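Local coordinates for protein N-alpha-acetyltransferase 35, NatC auxiliary subunit (Saccharomyces cerevisiae, PDB 6YGA) that serves as an auxiliary subunit of the NatC N-terminal acetyltransferase, which acetylates the N-terminal methionine of the L-A virus Gag protein, at residues Y107-T112 with P286-T291; S199-L204 with I226-V231; R415-W420 with S445-F450; E646-I651 with L670-Y675. All coordinates share one frame; numbering follows the deposited sequence.

Contact 1: residues Y107-T112 with P286-T291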
# COMPACT_ATOMS: atom_id res chain seq x y z
N TYR B 107 10.05 -4.02 4.82
CA TYR B 107 9.06 -4.69 3.98
C TYR B 107 9.67 -5.79 3.12
O TYR B 107 9.26 -6.01 1.97
CB TYR B 107 8.31 -3.68 3.10
CG TYR B 107 7.72 -2.50 3.84
CD1 TYR B 107 6.47 -2.58 4.43
CD2 TYR B 107 8.42 -1.30 3.94
CE1 TYR B 107 5.92 -1.50 5.10
CE2 TYR B 107 7.89 -0.22 4.61
CZ TYR B 107 6.64 -0.32 5.19
OH TYR B 107 6.10 0.76 5.85
N GLN B 108 10.66 -6.50 3.65
CA GLN B 108 11.22 -7.62 2.91
C GLN B 108 10.44 -8.89 3.21
O GLN B 108 9.71 -8.98 4.20
CB GLN B 108 12.70 -7.82 3.25
CG GLN B 108 13.59 -6.66 2.80
CD GLN B 108 13.27 -6.20 1.39
OE1 GLN B 108 13.51 -6.92 0.42
NE2 GLN B 108 12.74 -4.99 1.27
N THR B 109 10.59 -9.87 2.33
CA THR B 109 9.84 -11.11 2.45
C THR B 109 10.34 -11.95 3.62
O THR B 109 11.52 -11.91 3.99
CB THR B 109 9.93 -11.93 1.16
OG1 THR B 109 11.30 -12.16 0.83
CG2 THR B 109 9.25 -11.21 0.01
N LEU B 110 9.42 -12.70 4.20
CA LEU B 110 9.79 -13.61 5.28
C LEU B 110 10.75 -14.71 4.84
O LEU B 110 11.67 -15.02 5.61
CB LEU B 110 8.51 -14.20 5.90
CG LEU B 110 8.63 -15.07 7.15
CD1 LEU B 110 9.31 -14.30 8.28
CD2 LEU B 110 7.26 -15.55 7.59
N PRO B 111 10.62 -15.32 3.65
CA PRO B 111 11.62 -16.33 3.27
C PRO B 111 13.04 -15.80 3.16
O PRO B 111 13.99 -16.57 3.35
CB PRO B 111 11.11 -16.83 1.91
CG PRO B 111 9.65 -16.59 1.95
CD PRO B 111 9.49 -15.31 2.71
N THR B 112 13.23 -14.52 2.87
CA THR B 112 14.58 -13.96 2.72
C THR B 112 15.12 -13.33 3.99
O THR B 112 16.26 -12.85 3.98
CB THR B 112 14.61 -12.93 1.58
OG1 THR B 112 13.68 -11.87 1.87
CG2 THR B 112 14.25 -13.57 0.25
N PRO B 286 8.81 -17.68 -7.26
CA PRO B 286 10.14 -17.57 -7.88
C PRO B 286 11.20 -17.27 -6.85
O PRO B 286 10.90 -16.73 -5.77
CB PRO B 286 9.97 -16.40 -8.86
CG PRO B 286 8.50 -16.28 -9.08
CD PRO B 286 7.87 -16.68 -7.78
N PRO B 287 12.46 -17.62 -7.12
CA PRO B 287 13.53 -17.33 -6.16
C PRO B 287 13.83 -15.84 -6.08
O PRO B 287 13.74 -15.11 -7.07
CB PRO B 287 14.72 -18.11 -6.72
CG PRO B 287 14.47 -18.16 -8.18
CD PRO B 287 12.97 -18.29 -8.33
N ARG B 288 14.21 -15.39 -4.89
CA ARG B 288 14.56 -14.00 -4.64
C ARG B 288 15.89 -13.92 -3.92
O ARG B 288 16.18 -14.73 -3.03
CB ARG B 288 13.49 -13.28 -3.81
CG ARG B 288 12.17 -13.07 -4.53
CD ARG B 288 11.40 -11.91 -3.92
NE ARG B 288 10.07 -11.77 -4.51
CZ ARG B 288 9.26 -10.74 -4.29
NH1 ARG B 288 9.66 -9.75 -3.50
NH2 ARG B 288 8.07 -10.69 -4.86
N LYS B 289 16.70 -12.94 -4.30
CA LYS B 289 17.96 -12.69 -3.61
C LYS B 289 17.70 -12.05 -2.26
O LYS B 289 16.65 -11.45 -2.02
CB LYS B 289 18.87 -11.79 -4.45
CG LYS B 289 19.31 -12.39 -5.77
CD LYS B 289 20.07 -13.69 -5.57
CE LYS B 289 21.05 -13.94 -6.70
NZ LYS B 289 22.10 -12.88 -6.73
N ILE B 290 18.66 -12.19 -1.36
CA ILE B 290 18.57 -11.58 -0.04
C ILE B 290 18.96 -10.11 -0.15
O ILE B 290 20.03 -9.77 -0.65
CB ILE B 290 19.46 -12.31 0.98
CG1 ILE B 290 19.04 -13.78 1.08
CG2 ILE B 290 19.40 -11.62 2.34
CD1 ILE B 290 19.71 -14.54 2.20
N THR B 291 18.07 -9.23 0.32
CA THR B 291 18.32 -7.80 0.27
C THR B 291 19.29 -7.40 1.37
O THR B 291 19.38 -8.05 2.42
CB THR B 291 17.01 -7.03 0.41
OG1 THR B 291 16.03 -7.62 -0.46
CG2 THR B 291 17.18 -5.57 0.03

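Contact 2: residues S199-L204 with I226-V231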
# COMPACT_ATOMS: atom_id res chain seq x y z
N SER B 199 13.06 -19.43 29.10
CA SER B 199 14.19 -19.94 28.33
C SER B 199 15.20 -18.84 28.03
O SER B 199 16.41 -19.06 28.13
CB SER B 199 13.69 -20.57 27.03
OG SER B 199 14.77 -20.89 26.17
N LEU B 200 14.72 -17.64 27.68
CA LEU B 200 15.61 -16.52 27.41
C LEU B 200 16.28 -16.02 28.69
O LEU B 200 17.44 -15.61 28.67
CB LEU B 200 14.84 -15.40 26.73
CG LEU B 200 14.28 -15.70 25.34
CD1 LEU B 200 13.09 -14.81 25.02
CD2 LEU B 200 15.36 -15.55 24.29
N THR B 201 15.56 -16.06 29.81
CA THR B 201 16.15 -15.66 31.08
C THR B 201 17.23 -16.65 31.51
O THR B 201 18.30 -16.24 31.99
CB THR B 201 15.07 -15.54 32.16
OG1 THR B 201 14.27 -14.38 31.90
CG2 THR B 201 15.69 -15.42 33.55
N GLU B 202 16.99 -17.95 31.33
CA GLU B 202 17.99 -18.95 31.69
C GLU B 202 19.26 -18.79 30.88
O GLU B 202 20.37 -18.95 31.40
CB GLU B 202 17.41 -20.36 31.52
CG GLU B 202 16.33 -20.72 32.52
CD GLU B 202 15.73 -22.09 32.26
OE1 GLU B 202 16.24 -22.81 31.37
OE2 GLU B 202 14.74 -22.44 32.94
N SER B 203 19.13 -18.47 29.59
CA SER B 203 20.32 -18.19 28.79
C SER B 203 21.01 -16.91 29.25
O SER B 203 22.23 -16.80 29.14
CB SER B 203 19.95 -18.09 27.31
OG SER B 203 19.60 -19.35 26.78
N LEU B 204 20.24 -15.95 29.78
CA LEU B 204 20.86 -14.74 30.32
C LEU B 204 21.72 -15.07 31.53
O LEU B 204 22.83 -14.54 31.67
CB LEU B 204 19.79 -13.71 30.68
CG LEU B 204 19.70 -12.46 29.80
CD1 LEU B 204 18.78 -11.43 30.42
CD2 LEU B 204 21.08 -11.87 29.54
N ILE B 226 16.74 -7.78 24.24
CA ILE B 226 15.91 -7.25 23.16
C ILE B 226 14.87 -8.28 22.74
O ILE B 226 13.69 -7.97 22.58
CB ILE B 226 16.79 -6.81 21.97
CG1 ILE B 226 17.50 -5.49 22.27
CG2 ILE B 226 15.96 -6.68 20.70
CD1 ILE B 226 18.35 -4.99 21.12
N ILE B 227 15.30 -9.54 22.57
CA ILE B 227 14.38 -10.60 22.18
C ILE B 227 13.28 -10.77 23.22
O ILE B 227 12.11 -10.96 22.88
CB ILE B 227 15.15 -11.91 21.93
CG1 ILE B 227 16.14 -11.73 20.78
CG2 ILE B 227 14.19 -13.05 21.63
CD1 ILE B 227 16.92 -12.97 20.43
N ILE B 228 13.63 -10.67 24.51
CA ILE B 228 12.63 -10.75 25.57
C ILE B 228 11.59 -9.64 25.41
O ILE B 228 10.39 -9.87 25.58
CB ILE B 228 13.32 -10.68 26.95
CG1 ILE B 228 14.09 -11.98 27.21
CG2 ILE B 228 12.30 -10.42 28.05
CD1 ILE B 228 14.78 -12.02 28.56
N CYS B 229 12.04 -8.43 25.07
CA CYS B 229 11.11 -7.33 24.88
C CYS B 229 10.18 -7.58 23.69
O CYS B 229 8.99 -7.25 23.75
CB CYS B 229 11.87 -6.02 24.69
SG CYS B 229 12.86 -5.53 26.11
N LEU B 230 10.71 -8.15 22.61
CA LEU B 230 9.87 -8.43 21.44
C LEU B 230 8.82 -9.49 21.76
O LEU B 230 7.70 -9.44 21.24
CB LEU B 230 10.73 -8.86 20.25
CG LEU B 230 11.73 -7.84 19.71
CD1 LEU B 230 12.72 -8.49 18.76
CD2 LEU B 230 11.01 -6.69 19.03
N VAL B 231 9.17 -10.46 22.60
CA VAL B 231 8.22 -11.48 23.01
C VAL B 231 7.11 -10.87 23.86
O VAL B 231 5.97 -11.35 23.85
CB VAL B 231 8.95 -12.61 23.76
CG1 VAL B 231 7.96 -13.64 24.29
CG2 VAL B 231 9.96 -13.28 22.84

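Contact 3: residues R415-W420 with S445-F450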
# COMPACT_ATOMS: atom_id res chain seq x y z
N ARG B 415 -14.74 3.94 -0.72
CA ARG B 415 -15.88 3.22 -0.17
C ARG B 415 -16.72 4.11 0.75
O ARG B 415 -17.95 4.06 0.71
CB ARG B 415 -15.39 1.98 0.58
CG ARG B 415 -16.39 1.40 1.57
CD ARG B 415 -15.83 0.16 2.26
NE ARG B 415 -16.71 -0.31 3.32
CZ ARG B 415 -17.77 -1.09 3.12
NH1 ARG B 415 -18.08 -1.50 1.90
NH2 ARG B 415 -18.52 -1.47 4.15
N GLN B 416 -16.07 4.95 1.56
CA GLN B 416 -16.80 5.71 2.57
C GLN B 416 -17.75 6.72 1.95
O GLN B 416 -18.88 6.89 2.42
CB GLN B 416 -15.83 6.43 3.51
CG GLN B 416 -15.03 5.54 4.43
CD GLN B 416 -14.17 6.34 5.39
OE1 GLN B 416 -14.55 7.44 5.82
NE2 GLN B 416 -13.00 5.81 5.73
N LEU B 417 -17.31 7.43 0.90
CA LEU B 417 -18.06 8.59 0.42
C LEU B 417 -19.47 8.21 -0.02
O LEU B 417 -20.43 8.91 0.29
CB LEU B 417 -17.31 9.27 -0.72
CG LEU B 417 -15.94 9.87 -0.39
CD1 LEU B 417 -15.47 10.77 -1.53
CD2 LEU B 417 -15.96 10.63 0.93
N ILE B 418 -19.60 7.09 -0.74
CA ILE B 418 -20.93 6.71 -1.19
C ILE B 418 -21.74 6.09 -0.06
O ILE B 418 -22.98 6.15 -0.07
CB ILE B 418 -20.84 5.78 -2.41
CG1 ILE B 418 -22.14 5.83 -3.22
CG2 ILE B 418 -20.54 4.35 -1.99
CD1 ILE B 418 -22.51 7.24 -3.66
N LEU B 419 -21.08 5.50 0.95
CA LEU B 419 -21.81 4.93 2.07
C LEU B 419 -22.26 6.00 3.05
O LEU B 419 -23.36 5.92 3.61
CB LEU B 419 -20.94 3.88 2.78
CG LEU B 419 -21.17 2.41 2.39
CD1 LEU B 419 -20.89 2.19 0.91
CD2 LEU B 419 -20.31 1.50 3.24
N TRP B 420 -21.42 7.02 3.28
CA TRP B 420 -21.86 8.18 4.06
C TRP B 420 -23.04 8.87 3.38
O TRP B 420 -23.99 9.28 4.05
CB TRP B 420 -20.71 9.17 4.25
CG TRP B 420 -19.67 8.75 5.23
CD1 TRP B 420 -18.34 8.58 4.99
CD2 TRP B 420 -19.86 8.47 6.62
NE1 TRP B 420 -17.69 8.20 6.14
CE2 TRP B 420 -18.60 8.13 7.16
CE3 TRP B 420 -20.97 8.47 7.47
CZ2 TRP B 420 -18.42 7.79 8.49
CZ3 TRP B 420 -20.79 8.13 8.80
CH2 TRP B 420 -19.53 7.80 9.30
N SER B 445 -16.26 16.34 5.21
CA SER B 445 -14.87 16.33 5.66
C SER B 445 -14.08 15.22 4.98
O SER B 445 -12.90 15.39 4.66
CB SER B 445 -14.80 16.15 7.18
OG SER B 445 -15.29 17.29 7.86
N SER B 446 -14.71 14.07 4.75
CA SER B 446 -14.02 12.98 4.07
C SER B 446 -13.81 13.31 2.60
O SER B 446 -12.77 12.96 2.03
CB SER B 446 -14.81 11.68 4.22
OG SER B 446 -14.81 11.23 5.57
N MSE B 447 -14.77 13.98 1.97
CA MSE B 447 -14.63 14.40 0.58
C MSE B 447 -13.43 15.33 0.41
O MSE B 447 -12.66 15.21 -0.54
CB MSE B 447 -15.90 15.09 0.08
CG MSE B 447 -17.13 14.20 -0.01
SE MSE B 447 -18.77 15.22 -0.37
CE MSE B 447 -18.47 15.66 -2.24
N ILE B 448 -13.29 16.25 1.36
CA ILE B 448 -12.18 17.21 1.32
C ILE B 448 -10.86 16.50 1.58
O ILE B 448 -9.87 16.70 0.86
CB ILE B 448 -12.43 18.34 2.33
CG1 ILE B 448 -13.61 19.21 1.87
CG2 ILE B 448 -11.17 19.16 2.54
CD1 ILE B 448 -14.13 20.15 2.94
N GLU B 449 -10.82 15.65 2.61
CA GLU B 449 -9.60 14.92 2.94
C GLU B 449 -9.18 14.00 1.79
O GLU B 449 -7.99 13.90 1.47
CB GLU B 449 -9.79 14.13 4.23
CG GLU B 449 -8.61 13.25 4.62
CD GLU B 449 -7.48 14.04 5.26
OE1 GLU B 449 -7.65 15.25 5.51
OE2 GLU B 449 -6.41 13.44 5.51
N PHE B 450 -10.15 13.33 1.17
CA PHE B 450 -9.86 12.46 0.04
C PHE B 450 -9.25 13.23 -1.12
O PHE B 450 -8.34 12.75 -1.80
CB PHE B 450 -11.13 11.73 -0.39
CG PHE B 450 -11.00 10.98 -1.69
CD1 PHE B 450 -10.35 9.77 -1.74
CD2 PHE B 450 -11.56 11.49 -2.85
CE1 PHE B 450 -10.24 9.07 -2.93
CE2 PHE B 450 -11.45 10.81 -4.04
CZ PHE B 450 -10.79 9.59 -4.09

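Contact 4: residues E646-I651 with L670-Y675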
# COMPACT_ATOMS: atom_id res chain seq x y z
N GLU B 646 -2.93 31.17 16.12
CA GLU B 646 -3.99 31.12 17.13
C GLU B 646 -4.34 29.68 17.48
O GLU B 646 -4.55 29.36 18.66
CB GLU B 646 -5.23 31.87 16.63
CG GLU B 646 -5.04 33.36 16.42
CD GLU B 646 -6.32 34.06 16.00
OE1 GLU B 646 -7.34 33.91 16.70
OE2 GLU B 646 -6.30 34.76 14.97
N ILE B 647 -4.42 28.80 16.48
CA ILE B 647 -4.71 27.40 16.75
C ILE B 647 -3.59 26.77 17.56
O ILE B 647 -3.84 25.99 18.49
CB ILE B 647 -4.96 26.64 15.43
CG1 ILE B 647 -6.22 27.18 14.74
CG2 ILE B 647 -5.08 25.14 15.68
CD1 ILE B 647 -6.61 26.42 13.49
N MSE B 648 -2.34 27.12 17.26
CA MSE B 648 -1.20 26.55 17.97
C MSE B 648 -1.19 27.01 19.43
O MSE B 648 -0.90 26.21 20.32
CB MSE B 648 0.11 26.91 17.27
CG MSE B 648 0.26 26.28 15.88
SE MSE B 648 1.97 26.62 14.98
CE MSE B 648 3.12 25.48 16.07
N GLN B 649 -1.52 28.28 19.68
CA GLN B 649 -1.67 28.75 21.05
C GLN B 649 -2.76 27.96 21.78
O GLN B 649 -2.58 27.56 22.94
CB GLN B 649 -1.99 30.24 21.08
CG GLN B 649 -1.05 31.12 20.27
CD GLN B 649 0.38 31.08 20.75
OE1 GLN B 649 0.67 30.67 21.88
NE2 GLN B 649 1.30 31.51 19.89
N GLY B 650 -3.90 27.74 21.11
CA GLY B 650 -4.97 27.00 21.74
C GLY B 650 -4.57 25.57 22.07
O GLY B 650 -4.93 25.04 23.12
N ILE B 651 -3.81 24.94 21.17
CA ILE B 651 -3.32 23.59 21.43
C ILE B 651 -2.40 23.58 22.64
O ILE B 651 -2.48 22.68 23.49
CB ILE B 651 -2.63 23.03 20.17
CG1 ILE B 651 -3.63 22.84 19.04
CG2 ILE B 651 -1.95 21.70 20.48
CD1 ILE B 651 -3.00 22.39 17.74
N LEU B 670 2.34 16.17 17.96
CA LEU B 670 2.14 15.89 16.54
C LEU B 670 1.26 16.95 15.88
O LEU B 670 1.50 17.32 14.72
CB LEU B 670 1.55 14.50 16.35
CG LEU B 670 2.44 13.31 16.71
CD1 LEU B 670 1.64 12.03 16.90
CD2 LEU B 670 3.52 13.10 15.65
N SER B 671 0.24 17.44 16.58
CA SER B 671 -0.61 18.46 16.00
C SER B 671 0.13 19.79 15.85
O SER B 671 -0.06 20.51 14.87
CB SER B 671 -1.89 18.64 16.82
OG SER B 671 -1.60 19.10 18.13
N LEU B 672 0.99 20.12 16.82
CA LEU B 672 1.84 21.30 16.68
C LEU B 672 2.78 21.15 15.50
O LEU B 672 2.96 22.08 14.71
CB LEU B 672 2.62 21.54 17.97
CG LEU B 672 1.82 22.04 19.17
CD1 LEU B 672 2.70 22.11 20.41
CD2 LEU B 672 1.21 23.41 18.87
N GLU B 673 3.40 19.97 15.36
CA GLU B 673 4.30 19.72 14.25
C GLU B 673 3.58 19.85 12.92
O GLU B 673 4.14 20.37 11.94
CB GLU B 673 4.93 18.34 14.40
CG GLU B 673 5.88 17.93 13.28
CD GLU B 673 6.45 16.54 13.48
OE1 GLU B 673 6.35 16.01 14.61
OE2 GLU B 673 7.00 15.98 12.51
N TYR B 674 2.33 19.40 12.86
CA TYR B 674 1.54 19.54 11.64
C TYR B 674 1.32 21.01 11.27
O TYR B 674 1.60 21.42 10.14
CB TYR B 674 0.20 18.82 11.80
CG TYR B 674 -0.82 19.20 10.76
CD1 TYR B 674 -0.72 18.73 9.46
CD2 TYR B 674 -1.89 20.04 11.08
CE1 TYR B 674 -1.65 19.07 8.50
CE2 TYR B 674 -2.83 20.38 10.12
CZ TYR B 674 -2.70 19.89 8.84
OH TYR B 674 -3.63 20.23 7.88
N TYR B 675 0.82 21.81 12.22
CA TYR B 675 0.54 23.21 11.91
C TYR B 675 1.83 23.98 11.64
O TYR B 675 1.82 24.93 10.86
CB TYR B 675 -0.25 23.86 13.04
CG TYR B 675 -1.72 23.49 13.00
CD1 TYR B 675 -2.58 24.08 12.09
CD2 TYR B 675 -2.23 22.53 13.87
CE1 TYR B 675 -3.92 23.74 12.05
CE2 TYR B 675 -3.57 22.18 13.83
CZ TYR B 675 -4.41 22.79 12.92
OH TYR B 675 -5.74 22.45 12.88

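Contact 1: residues Y107-T112 with P286-T291
Thr112 and Ile290 bring two irregular loops together, their CA atoms 5.4 Å apart, while the chains diverge toward Gln108 and Thr291, whose CA atoms lie 7.6 Å apart. Across this wider end the two side chains meet at about a right angle. Thr291 OG1 donates a hydrogen bond of 2.8 Å to Gln108 OE1, approaching from above the carbonyl plane, 49° out of it. A bend at chi2 (-45°) brings the Gln108 amide round to this partner. One loop links helices 85-104 and 118-129, the other helices 276-280 and 298-311, and both border another subunit: Gln108 NE2 bonds to Asn147 OD1 of the N-alpha-acetyltransferase 30 chain and to the Asp106 carbonyl, so intra-chain and inter-subunit bonds meet on one flat group. The chain turns back over residues 109-112, where Thr109 OG1 and Thr112 OG1 share a 2.6 Å hydrogen bond. Both threonine methyls face the second loop. Thr112 CG2 lies 3.9 Å from Lys289 O and 4.1 Å from Arg288 CB, whereas Thr109 CG2 approaches Arg288 NH1 obliquely at 3.8 Å. Arg288, extended from CG to NE, also packs on Leu146 of the N-alpha-acetyltransferase 30 chain. Ile290 CG2 rests 3.7 Å from the carbonyl oxygen of Thr112.

Contact 2: residues S199-L204 with I226-V231
Leu200 lies alongside Ile228, the two side chains sliding past each other in opposite directions, so that each reaches toward the backbone from which the other springs. The closest approach is low on the leucine, where its CB meets Ile228 CG1 at 3.5 Å; farther out, Leu200 CD1 touches the same CG1 at 3.7 Å. Beyond this overlap both branches of the leucine reach the second helix. Leu200 CD2 meets Ile227 CG2 at 3.8 Å, with the two side chains crossing at about a right angle, and Leu200 CD1, which also nears Ile227, comes within 4.1 Å of Val231 CG2. Ile228 is extended through CD1 (chi2 -179°), which carries its terminal methyl past Leu200 CB to a place near Thr201 and Leu204. There Ile228 CD1 lies 4.1 Å from Thr201 OG1, a hydroxyl whose hydrogen bond goes back to the Ile197 carbonyl of its own helix, and 4.5 Å from Leu204 CD1. Cohesion between the segments thus comes from methyl and methylene groups. Cys151 of helix 142-167 and Leu97 of helix 85-104 continue the packing around Ile227, while Tyr157 of helix 142-167 packs against Val231. With local axes 10.3 Å apart and running at 167° to each other, helices 193-209 and 215-231, joined by a short connection, form an antiparallel helical hairpin, an elementary unit of all-helical scaffolds.

Contact 3: residues R415-W420 with S445-F450
Leu417 and Met447 are the nearest CA pair, 6.7 Å apart, where two helical segments run antiparallel at 159° with axes 9.8 Å apart. Leu417 carries most of the contact through its two methyls. Leu417 CD2 lies 3.6 Å from Ser446 CB and 3.9 Å from CG of Met447, which is present as selenomethionine, while Leu417 CD1 approaches the Phe450 ring obliquely, 4.2 Å from Phe450 CD2. This is the interior of a helical hairpin: helices 406-429 and 433-456 follow each other in a region related in sequence to TPR proteins, and the loop residue Ile595 packs on both Leu417 and Met447. On the more polar flank, Trp420 NE1 donates a nearly straight hydrogen bond (165°) of 3.2 Å to Gln416 OE1, one turn earlier on the same helix. The Gln416 chain, extended beyond CG, carries OE1 to the edge of the indole, in its plane, while the donor is tilted 23° from the amide carbonyl plane. That bond steadies two buried flat groups beside Ser446. The serine OG stands 3.8 Å from Gln416 OE1, but its own hydrogen bond runs to the Met442 carbonyl. Arg410 also engages Phe450 through a cation-pi interaction.

Contact 4: residues E646-I651 with L670-Y675
Ile647 sets a methyl bump against the broad face of Tyr675 where helices 619-653 and 668-701 pair as an antiparallel helical hairpin, their local axes 10.1 Å apart at 169°. Ile647 CG2 lies 3.9 Å from the centroid of the Tyr675 ring in a CH-pi contact, 21° off the ring normal and shifted toward the rim. Tyr674 CD2 lies over the centre of the opposite face, so the phenol is held between an isoleucine from across the contact and its own sequence neighbour. Its hydroxyl is tied down by a hydrogen bond with Tyr540 OH of helix 511-564. A second bump is Leu672, which pushes CD2 into the hollow between Met648 and Ile651: Leu672 CD2 meets the backbone O of Met648 at 3.8 Å and Ile651 CG2 at 3.9 Å. Met648, present as selenomethionine, runs at a slant to Leu672; the bend at chi3 (72°) turns its CE toward the carbonyl oxygen and CD2 of Leu672, while Met648 CG slides by Tyr675 CB at 3.8 Å. Ile651 fills the space between Tyr675 and Ser671, its CD1 3.9 Å from Tyr675 CD2. Its branch methyl CG2 and terminal methyl CD1 both lie against the serine hydroxyl, whose main hydrogen bond goes back to the Gln668 carbonyl, with the Val667 carbonyl also within reach: Ile651 CG2 lies 3.5 Å from Ser671 OG and Ile651 CD1 3.6 Å.

In the fold
The four contacts fall into two pairs on a mostly helical chain. Contact 1 joins loops distant in sequence, and the helices of contact 2 belong to the span between them; the centres of these two lie about 27 Å apart. Contacts 3 and 4 follow in order along the chain, both within the TPR-related region, with centres about 25 Å apart and nearest atoms about 7 Å apart. Contact 1 is on the opposite side of the chain's centre from both, about 37 and 42 Å away between centres. Contacts 2, 3 and 4 pack neighbouring helices into hairpins within the chain, whereas contact 1, alone among the four, borders the N-alpha-acetyltransferase 30 chain.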